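Local coordinates for MymaA.19257.a.B3 (Mycobacterium marinum, PDB 6Q10), which is of unknown function but probably acts at the mycobacterial cell envelope, this chain being the soluble LytR_C-family domain of a membrane-anchored secreted protein, at residues A25-T30 against L54-P59; L35-R40 against A62-Y67; I78-A83 against L100-R105. One frame throughout, in Å; residues are numbered along the deposited sequence. Where two conformers were deposited one is given.

The three contacts are spread over one mixed six-stranded sheet and the helices packed on it. Contacts 1 and 2 belong to the same beta-alpha-beta unit, strand 32-36, helix 43-54 and strand 60-63: contact 1 joins the loops that enter the two strands, contact 2 the ends where they leave, and their centres lie about 21 Å apart. Along the chain their segments alternate. Contact 3 comes later, in the unit of strand 76-80, helix 85-94 and strand 99-102, with its centre about 17 Å from each of the others. It touches contact 2 where Asp64 OD1 meets Arg79 NH1 in a 2.9 Å salt bridge, so that a side-chain ion pair as well as the shared sheet couples the two units.

Contact 1. Residues A25-T30 against L54-P59; sequences AQLGET and LGFTQP
Leu27 packs against the Schellman motif with which Gly55, at positive phi, ends helix 43-54. The two loops that meet here lead into parallel strands 32-36 and 60-63 of one beta-alpha-beta unit. The leucine side chain is draped over the helix end: its CB lies 3.3 Å from Gly55 O, while CD1 lies 3.3 Å from Leu54 O, a carbonyl that also accepts from Arg135. Chi1 of -53° sets CG toward the 54-59 loop, and chi2 of -177° sends CD1 to Leu54 O and CD2 over the Phe56 ring, where CD2 makes a CH-pi contact 3.9 Å from the centroid of the Phe56 ring and displaced toward its rim. Thr30 approaches the same ring from its edge, with OG1 near the ring plane and 3.5 Å from Phe56 CD2.

The polar centre of the contact is Leu27 O. Thr57 N donates to Leu27 O over 3.2 Å with an N-H...O angle of 157°, coming from above the carbonyl plane, and Thr30 OG1 donates to Leu27 O from the opposite face at 2.8 Å. Two waters extend this network. One bridges Thr30 OG1 to Thr57 O; the other donates to Thr30 O and accepts from Thr57 OG1, the latter bond being 2.7 Å between Thr57 OG1 and the water. Beyond the contact, Thr30 and Phe56 rest on Thr87 and Val91 of helix 85-94.

Of the two donors on Leu27 O, Thr30 OG1 braces the 25-30 turn from within, and Thr57 N alone joins the 54-59 loop to it. The exposed Thr57 makes its remaining links partly through solvent. The join thus combines a buried leucine-phenylalanine contact with two threonines bridged by ordered waters.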
loop_
_atom_site.group_PDB
_atom_site.type_symbol
_atom_site.label_atom_id
_atom_site.label_comp_id
_atom_site.label_asym_id
_atom_site.label_seq_id
_atom_site.Cartn_x
_atom_site.Cartn_y
_atom_site.Cartn_z
ATOM N N ALA A 25 -5.115 7.469 5.030
ATOM C CA ALA A 25 -5.848 7.051 6.213
ATOM C C ALA A 25 -4.964 6.999 7.451
ATOM O O ALA A 25 -3.766 6.738 7.376
ATOM C CB ALA A 25 -6.431 5.649 5.989
ATOM N N GLN A 26 -5.581 7.188 8.616
ATOM C CA GLN A 26 -4.938 6.765 9.862
ATOM C C GLN A 26 -4.640 5.267 9.818
ATOM O O GLN A 26 -5.499 4.456 9.453
ATOM C CB GLN A 26 -5.835 7.083 11.063
ATOM C CG GLN A 26 -6.173 8.563 11.200
ATOM C CD GLN A 26 -4.957 9.459 11.457
ATOM O OE1 GLN A 26 -4.633 10.332 10.650
ATOM N NE2 GLN A 26 -4.303 9.266 12.588
ATOM N N LEU A 27 -3.421 4.895 10.210
ATOM C CA LEU A 27 -2.997 3.510 10.027
ATOM C C LEU A 27 -3.884 2.534 10.809
ATOM O O LEU A 27 -4.098 1.399 10.367
ATOM C CB LEU A 27 -1.535 3.353 10.461
ATOM C CG LEU A 27 -0.573 4.350 9.809
ATOM C CD1 LEU A 27 0.844 4.029 10.264
ATOM C CD2 LEU A 27 -0.707 4.326 8.294
ATOM N N GLY A 28 -4.386 2.959 11.957
ATOM C CA GLY A 28 -5.241 2.148 12.791
ATOM C C GLY A 28 -6.673 2.083 12.337
ATOM O O GLY A 28 -7.526 1.527 13.051
ATOM N N GLU A 29 -6.956 2.632 11.172
ATOM C CA GLU A 29 -8.282 2.652 10.588
ATOM C C GLU A 29 -8.256 2.019 9.209
ATOM O O GLU A 29 -9.029 2.398 8.331
ATOM C CB GLU A 29 -8.813 4.082 10.536
ATOM C CG GLU A 29 -9.156 4.569 11.925
ATOM C CD GLU A 29 -9.617 6.010 11.965
ATOM O OE1 GLU A 29 -9.670 6.669 10.900
ATOM O OE2 GLU A 29 -9.883 6.508 13.062
ATOM N N THR A 30 -7.337 1.075 9.005
ATOM C CA THR A 30 -7.138 0.453 7.707
ATOM C C THR A 30 -7.503 -1.023 7.757
ATOM O O THR A 30 -7.530 -1.644 8.817
ATOM C CB THR A 30 -5.683 0.584 7.210
ATOM O OG1 THR A 30 -4.791 -0.075 8.122
ATOM C CG2 THR A 30 -5.258 2.057 7.026
ATOM N N LEU A 54 4.478 -0.907 12.001
ATOM C CA LEU A 54 4.365 0.516 11.697
ATOM C C LEU A 54 3.091 1.139 12.238
ATOM O O LEU A 54 2.966 2.367 12.242
ATOM C CB LEU A 54 4.404 0.755 10.181
ATOM C CG LEU A 54 5.698 0.410 9.462
ATOM C CD1 LEU A 54 5.404 0.471 7.994
ATOM C CD2 LEU A 54 6.820 1.368 9.852
ATOM N N GLY A 55 2.129 0.338 12.669
ATOM C CA GLY A 55 0.897 0.879 13.188
ATOM C C GLY A 55 -0.337 0.554 12.382
ATOM O O GLY A 55 -1.426 0.974 12.790
ATOM N N PHE A 56 -0.220 -0.161 11.255
ATOM C CA PHE A 56 -1.405 -0.594 10.516
ATOM C C PHE A 56 -2.143 -1.640 11.335
ATOM O O PHE A 56 -1.522 -2.523 11.913
ATOM C CB PHE A 56 -1.036 -1.205 9.162
ATOM C CG PHE A 56 -0.571 -0.205 8.123
ATOM C CD1 PHE A 56 0.743 0.272 8.138
ATOM C CD2 PHE A 56 -1.426 0.210 7.102
ATOM C CE1 PHE A 56 1.169 1.181 7.154
ATOM C CE2 PHE A 56 -0.978 1.121 6.130
ATOM C CZ PHE A 56 0.311 1.574 6.156
ATOM N N THR A 57 -3.469 -1.534 11.387
ATOM C CA THR A 57 -4.267 -2.611 11.954
ATOM C C THR A 57 -3.822 -3.919 11.333
ATOM O O THR A 57 -3.604 -3.985 10.126
ATOM C CB THR A 57 -5.742 -2.360 11.684
ATOM O OG1 THR A 57 -6.085 -1.094 12.257
ATOM C CG2 THR A 57 -6.585 -3.449 12.322
ATOM N N GLN A 58 -3.649 -4.944 12.173
ATOM C CA GLN A 58 -3.011 -6.182 11.741
ATOM C C GLN A 58 -3.465 -6.616 10.352
ATOM O O GLN A 58 -4.626 -7.003 10.171
ATOM C CB GLN A 58 -3.292 -7.305 12.733
ATOM C CG GLN A 58 -2.922 -8.693 12.209
ATOM C CD GLN A 58 -1.443 -9.000 12.330
ATOM O OE1 GLN A 58 -0.981 -9.436 13.385
ATOM N NE2 GLN A 58 -0.696 -8.800 11.245
ATOM N N PRO A 59 -2.589 -6.582 9.361
ATOM C CA PRO A 59 -2.990 -7.024 8.026
ATOM C C PRO A 59 -3.053 -8.534 7.957
ATOM O O PRO A 59 -2.469 -9.253 8.768
ATOM C CB PRO A 59 -1.883 -6.479 7.113
ATOM C CG PRO A 59 -1.309 -5.376 7.856
ATOM C CD PRO A 59 -1.340 -5.796 9.292
HETATM O O HOH W 1 -4.550 -2.909 7.950
HETATM O O HOH W 2 -8.608 -1.080 11.358
#

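Contact 2. Residues L35-R40 against A62-Y67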
loop_
_atom_site.group_PDB
_atom_site.type_symbol
_atom_site.label_atom_id
_atom_site.label_comp_id
_atom_site.label_asym_id
_atom_site.label_seq_id
_atom_site.Cartn_x
_atom_site.Cartn_y
_atom_site.Cartn_z
ATOM N N LEU A 35 -0.922 -9.965 -0.194
ATOM C CA LEU A 35 -1.094 -11.128 -1.064
ATOM C C LEU A 35 0.230 -11.421 -1.754
ATOM O O LEU A 35 0.817 -10.541 -2.379
ATOM C CB LEU A 35 -2.210 -10.898 -2.107
ATOM C CG LEU A 35 -3.591 -10.564 -1.512
ATOM C CD1 LEU A 35 -4.602 -10.317 -2.594
ATOM C CD2 LEU A 35 -4.071 -11.695 -0.587
ATOM N N ASN A 36 0.676 -12.662 -1.643
ATOM C CA ASN A 36 1.927 -13.109 -2.250
ATOM C C ASN A 36 1.700 -13.417 -3.725
ATOM O O ASN A 36 0.966 -14.352 -4.060
ATOM C CB ASN A 36 2.430 -14.356 -1.515
ATOM C CG ASN A 36 3.745 -14.889 -2.065
ATOM O OD1 ASN A 36 3.942 -14.986 -3.280
ATOM N ND2 ASN A 36 4.659 -15.236 -1.158
ATOM N N ALA A 37 2.345 -12.658 -4.602
ATOM C CA ALA A 37 2.446 -13.002 -6.012
ATOM C C ALA A 37 3.910 -13.037 -6.415
ATOM O O ALA A 37 4.241 -12.813 -7.581
ATOM C CB ALA A 37 1.658 -12.027 -6.885
ATOM N N SER A 38 4.798 -13.244 -5.437
ATOM C CA SER A 38 6.234 -13.113 -5.639
ATOM C C SER A 38 6.938 -14.444 -5.778
ATOM O O SER A 38 8.043 -14.490 -6.323
ATOM C CB SER A 38 6.869 -12.374 -4.456
ATOM O OG SER A 38 6.840 -13.229 -3.311
ATOM N N GLY A 39 6.352 -15.509 -5.257
ATOM C CA GLY A 39 7.021 -16.787 -5.249
ATOM C C GLY A 39 8.014 -16.959 -4.125
ATOM O O GLY A 39 8.668 -18.001 -4.060
ATOM N N ARG A 40 8.120 -15.983 -3.226
ATOM C CA ARG A 40 9.047 -16.046 -2.099
ATOM C C ARG A 40 8.262 -16.460 -0.863
ATOM O O ARG A 40 7.415 -15.698 -0.382
ATOM C CB ARG A 40 9.736 -14.700 -1.902
ATOM C CG ARG A 40 10.650 -14.383 -3.054
ATOM C CD ARG A 40 11.100 -12.936 -3.069
ATOM N NE ARG A 40 11.308 -12.504 -4.449
ATOM C CZ ARG A 40 12.313 -12.917 -5.215
ATOM N NH1 ARG A 40 13.216 -13.767 -4.735
ATOM N NH2 ARG A 40 12.422 -12.480 -6.463
ATOM N N ALA A 62 -1.835 -13.841 2.627
ATOM C CA ALA A 62 -2.271 -15.020 1.881
ATOM C C ALA A 62 -1.619 -15.016 0.505
ATOM O O ALA A 62 -0.789 -14.160 0.184
ATOM C CB ALA A 62 -3.792 -15.043 1.757
ATOM N N ASN A 63 -2.006 -15.981 -0.326
ATOM C CA ASN A 63 -1.554 -15.991 -1.714
ATOM C C ASN A 63 -2.506 -15.184 -2.598
ATOM O O ASN A 63 -3.713 -15.121 -2.360
ATOM C CB ASN A 63 -1.460 -17.416 -2.247
ATOM C CG ASN A 63 -0.232 -18.179 -1.730
ATOM O OD1 ASN A 63 0.673 -17.593 -1.166
ATOM N ND2 ASN A 63 -0.205 -19.502 -1.964
ATOM N N ASP A 64 -1.960 -14.563 -3.639
ATOM C CA ASP A 64 -2.805 -13.825 -4.585
ATOM C C ASP A 64 -3.495 -14.766 -5.570
ATOM O O ASP A 64 -2.810 -15.490 -6.300
ATOM C CB ASP A 64 -1.963 -12.830 -5.373
ATOM C CG ASP A 64 -2.770 -12.116 -6.430
ATOM O OD1 ASP A 64 -3.996 -11.972 -6.240
ATOM O OD2 ASP A 64 -2.179 -11.701 -7.449
ATOM N N PRO A 65 -4.834 -14.794 -5.630
ATOM C CA PRO A 65 -5.491 -15.663 -6.616
ATOM C C PRO A 65 -5.430 -15.147 -8.044
ATOM O O PRO A 65 -5.614 -15.958 -8.973
ATOM C CB PRO A 65 -6.941 -15.742 -6.110
ATOM C CG PRO A 65 -7.148 -14.540 -5.287
ATOM C CD PRO A 65 -5.791 -14.071 -4.771
ATOM N N VAL A 66 -5.178 -13.850 -8.254
ATOM C CA VAL A 66 -5.186 -13.311 -9.610
ATOM C C VAL A 66 -3.967 -13.805 -10.376
ATOM O O VAL A 66 -4.082 -14.393 -11.463
ATOM C CB VAL A 66 -5.254 -11.775 -9.593
ATOM C CG1 VAL A 66 -5.188 -11.244 -11.031
ATOM C CG2 VAL A 66 -6.525 -11.306 -8.911
ATOM N N TYR A 67 -2.786 -13.597 -9.812
ATOM C CA TYR A 67 -1.533 -14.072 -10.404
ATOM C C TYR A 67 -1.121 -15.426 -9.821
ATOM O O TYR A 67 0.034 -15.649 -9.468
ATOM C CB TYR A 67 -0.434 -13.028 -10.213
ATOM C CG TYR A 67 -0.671 -11.758 -11.008
ATOM C CD1 TYR A 67 -0.152 -11.610 -12.299
ATOM C CD2 TYR A 67 -1.437 -10.737 -10.496
ATOM C CE1 TYR A 67 -0.383 -10.456 -13.034
ATOM C CE2 TYR A 67 -1.671 -9.577 -11.216
ATOM C CZ TYR A 67 -1.157 -9.449 -12.488
ATOM O OH TYR A 67 -1.400 -8.284 -13.192
HETATM O O HOH W 3 -0.391 -16.702 -5.663
#
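The side chains of Asn36 and Asn63 run side by side and point the same way, their amide planes 71° apart, with Asn63 OD1 3.7 Å from Asn36 CB. The Asn36 amide reaches forward into the turn that follows: OD1 takes Gly39 N in the carbonyl plane, on a lone pair, and Ser38 N from above that plane at 2.9 Å from Asn36 OD1, an Asx turn that carries the chain off the strand. The Tyr67 ring has Asp64 OD2 at its edge, in plane. That carboxylate, with CG anti to the backbone N (chi1 176°), accepts two backbone N-H groups of the next turn, both from above the carboxylate plane: Val66 N on OD1, an Asx turn, and Tyr67 N on Asp64 OD2, 3.1 Å apart.

Between the strands run two parallel-sheet bonds, Asn36 N to Ala62 O at 2.8 Å and Asp64 N to Asn36 O at 3.0 Å. Leu35 crosses Asp64 at about a right angle, its CB 3.8 Å from Asp64 CB.

Arg79 of strand 76-80 pairs with Asp64, and Gln77 NE2 hydrogen-bonds to Tyr67 OH. Strand 60-63 is outermost in the sheet, and strand 110-114 flanks 32-36 on its other side; 32-36 and 60-63 are the parallel pair of a beta-alpha-beta unit whose crossover runs through helix 43-54.

Contact 3. Residues I78-A83 against L100-R105. With EDO (1,2-ethanediol), chain B.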
loop_
_atom_site.group_PDB
_atom_site.type_symbol
_atom_site.label_atom_id
_atom_site.label_comp_id
_atom_site.label_asym_id
_atom_site.label_seq_id
_atom_site.Cartn_x
_atom_site.Cartn_y
_atom_site.Cartn_z
ATOM N N ILE A 78 -1.282 -2.274 -5.649
ATOM C CA ILE A 78 -2.215 -1.966 -4.573
ATOM C C ILE A 78 -3.599 -1.918 -5.194
ATOM O O ILE A 78 -3.831 -1.137 -6.125
ATOM C CB ILE A 78 -1.874 -0.647 -3.871
ATOM C CG1 ILE A 78 -0.470 -0.724 -3.275
ATOM C CG2 ILE A 78 -2.889 -0.360 -2.739
ATOM C CD1 ILE A 78 0.038 0.635 -2.746
ATOM N N ARG A 79 -4.486 -2.800 -4.735
ATOM C CA ARG A 79 -5.821 -2.956 -5.314
ATOM C C ARG A 79 -6.854 -2.506 -4.289
ATOM O O ARG A 79 -6.768 -2.876 -3.111
ATOM C CB ARG A 79 -6.087 -4.399 -5.719
ATOM C CG ARG A 79 -5.060 -5.034 -6.648
ATOM C CD ARG A 79 -5.419 -6.497 -6.833
ATOM N NE ARG A 79 -4.377 -7.183 -7.599
ATOM C CZ ARG A 79 -4.138 -8.483 -7.541
ATOM N NH1 ARG A 79 -4.872 -9.264 -6.752
ATOM N NH2 ARG A 79 -3.150 -9.013 -8.272
ATOM N N PHE A 80 -7.823 -1.712 -4.731
ATOM C CA PHE A 80 -8.758 -1.092 -3.789
ATOM C C PHE A 80 -9.996 -0.657 -4.548
ATOM O O PHE A 80 -10.011 -0.599 -5.779
ATOM C CB PHE A 80 -8.121 0.127 -3.100
ATOM C CG PHE A 80 -7.597 1.139 -4.074
ATOM C CD1 PHE A 80 -8.345 2.246 -4.424
ATOM C CD2 PHE A 80 -6.343 0.980 -4.641
ATOM C CE1 PHE A 80 -7.861 3.171 -5.329
ATOM C CE2 PHE A 80 -5.852 1.911 -5.547
ATOM C CZ PHE A 80 -6.621 2.999 -5.895
ATOM N N GLY A 81 -11.042 -0.343 -3.792
ATOM C CA GLY A 81 -12.195 0.344 -4.320
ATOM C C GLY A 81 -12.204 1.783 -3.823
ATOM O O GLY A 81 -11.417 2.174 -2.969
ATOM N N THR A 82 -13.188 2.542 -4.310
ATOM C CA THR A 82 -13.206 3.958 -3.983
ATOM C C THR A 82 -13.264 4.184 -2.474
ATOM O O THR A 82 -12.599 5.094 -1.951
ATOM C CB THR A 82 -14.373 4.624 -4.693
ATOM O OG1 THR A 82 -14.193 4.466 -6.109
ATOM C CG2 THR A 82 -14.411 6.105 -4.345
ATOM N N ALA A 83 -14.026 3.360 -1.749
ATOM C CA ALA A 83 -14.091 3.515 -0.297
ATOM C C ALA A 83 -12.755 3.272 0.381
ATOM O O ALA A 83 -12.564 3.698 1.525
ATOM C CB ALA A 83 -15.129 2.560 0.308
ATOM N N LEU A 100 -1.130 1.056 -8.967
ATOM C CA LEU A 100 -2.417 1.266 -8.294
ATOM C C LEU A 100 -3.576 0.872 -9.200
ATOM O O LEU A 100 -3.670 1.370 -10.324
ATOM C CB LEU A 100 -2.578 2.747 -7.925
ATOM C CG LEU A 100 -1.450 3.360 -7.102
ATOM C CD1 LEU A 100 -1.621 4.875 -7.035
ATOM C CD2 LEU A 100 -1.447 2.741 -5.727
ATOM N N PHE A 101 -4.510 0.058 -8.667
ATOM C CA PHE A 101 -5.702 -0.353 -9.406
ATOM C C PHE A 101 -6.946 -0.174 -8.553
ATOM O O PHE A 101 -7.018 -0.713 -7.449
ATOM C CB PHE A 101 -5.586 -1.819 -9.842
ATOM C CG PHE A 101 -4.601 -2.012 -10.958
ATOM C CD1 PHE A 101 -4.973 -1.818 -12.278
ATOM C CD2 PHE A 101 -3.279 -2.325 -10.661
ATOM C CE1 PHE A 101 -4.052 -1.985 -13.294
ATOM C CE2 PHE A 101 -2.361 -2.501 -11.689
ATOM C CZ PHE A 101 -2.750 -2.304 -12.988
ATOM N N ASN A 102 -7.948 0.513 -9.104
ATOM C CA ASN A 102 -9.276 0.552 -8.494
ATOM C C ASN A 102 -10.098 -0.549 -9.147
ATOM O O ASN A 102 -10.463 -0.445 -10.324
ATOM C CB ASN A 102 -9.920 1.923 -8.685
ATOM C CG ASN A 102 -11.269 2.034 -7.994
ATOM O OD1 ASN A 102 -12.017 1.071 -7.933
ATOM N ND2 ASN A 102 -11.583 3.227 -7.474
ATOM N N ASP A 103 -10.347 -1.622 -8.408
ATOM C CA ASP A 103 -11.000 -2.791 -8.981
ATOM C C ASP A 103 -12.498 -2.790 -8.733
ATOM O O ASP A 103 -13.163 -3.774 -9.037
ATOM C CB ASP A 103 -10.339 -4.083 -8.478
ATOM C CG ASP A 103 -10.579 -4.361 -6.994
ATOM O OD1 ASP A 103 -11.241 -3.566 -6.280
ATOM O OD2 ASP A 103 -10.096 -5.420 -6.544
ATOM N N GLY A 104 -13.041 -1.687 -8.241
ATOM C CA GLY A 104 -14.468 -1.536 -8.157
ATOM C C GLY A 104 -15.103 -2.212 -6.970
ATOM O O GLY A 104 -16.336 -2.251 -6.898
ATOM N N ARG A 105 -14.314 -2.745 -6.046
ATOM C CA ARG A 105 -14.909 -3.398 -4.884
ATOM C C ARG A 105 -15.706 -2.392 -4.056
ATOM O O ARG A 105 -15.405 -1.192 -4.036
ATOM C CB ARG A 105 -13.831 -4.064 -4.023
ATOM C CG ARG A 105 -12.947 -3.060 -3.238
ATOM C CD ARG A 105 -11.850 -3.771 -2.483
ATOM N NE ARG A 105 -10.875 -4.339 -3.409
ATOM C CZ ARG A 105 -9.839 -5.071 -3.024
ATOM N NH1 ARG A 105 -9.657 -5.333 -1.734
ATOM N NH2 ARG A 105 -9.026 -5.591 -3.936
HETATM C C1 EDO B . 0.333 4.405 -10.496
HETATM O O1 EDO B . -0.552 3.283 -10.690
HETATM C C2 EDO B . 1.732 3.945 -10.109
HETATM O O2 EDO B . 2.251 3.055 -11.102
HETATM O O HOH W 4 -15.292 1.070 -5.879
HETATM O O HOH W 5 -15.465 0.936 -2.446
#
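Phe80 and Asn102 close the parallel pairing of strands 76-80 and 99-102, the two strands of a beta-alpha-beta unit joined through helix 85-94. The packed part is the pairing itself, with the strand axes 4.9 Å apart. Phe101 N donates to Ile78 O and Phe80 N to Phe101 O, each nearly along the C=O axis, and Asp103 N then reaches Phe80 O at 2.8 Å. On the face carrying Ile78, Phe80, Leu100 and Asn102, Ile78 and Leu100 lie side by side, both resting toward helix 85-94. The Phe80 side chain departs between its own backbone N and carbonyl carbon (chi1 55°), which turns the ring back over the neighbouring strand: Phe101 O sits over one face, 3.3 Å from Phe80 CD2, and Leu100 CB comes to the ring edge.

Past the strand ends Arg105 bends at chi3 and lays its guanidinium over the backbone of the first strand, with Arg79 O and Phe80 CA on one face and Arg105 NH2 3.6 Å from Arg79 CB. Asp103 holds that group flat by a side-on, two-nitrogen grip, Arg105 NE binding Asp103 OD1 at 3.0 Å and Arg105 NH2 binding Asp103 OD2. Asp111 and Ser109 take further guanidinium N-H groups.

The looser, solvent side is the 81-83 turn facing Arg105 O. Two waters there link Arg105 O to the backbone N atoms of Thr82 and Ala83, in place of direct bonds. Away from this turn, beside strand 12-14, a 1,2-ethanediol, probably from the crystallisation liquor, accepts from Leu100 N. The exposed Thr82 is held to the second segment by a side-chain bond: Asn102 ND2 donates to Thr82 OG1 at 3.2 Å, with that oxygen only 4° out of the amide plane.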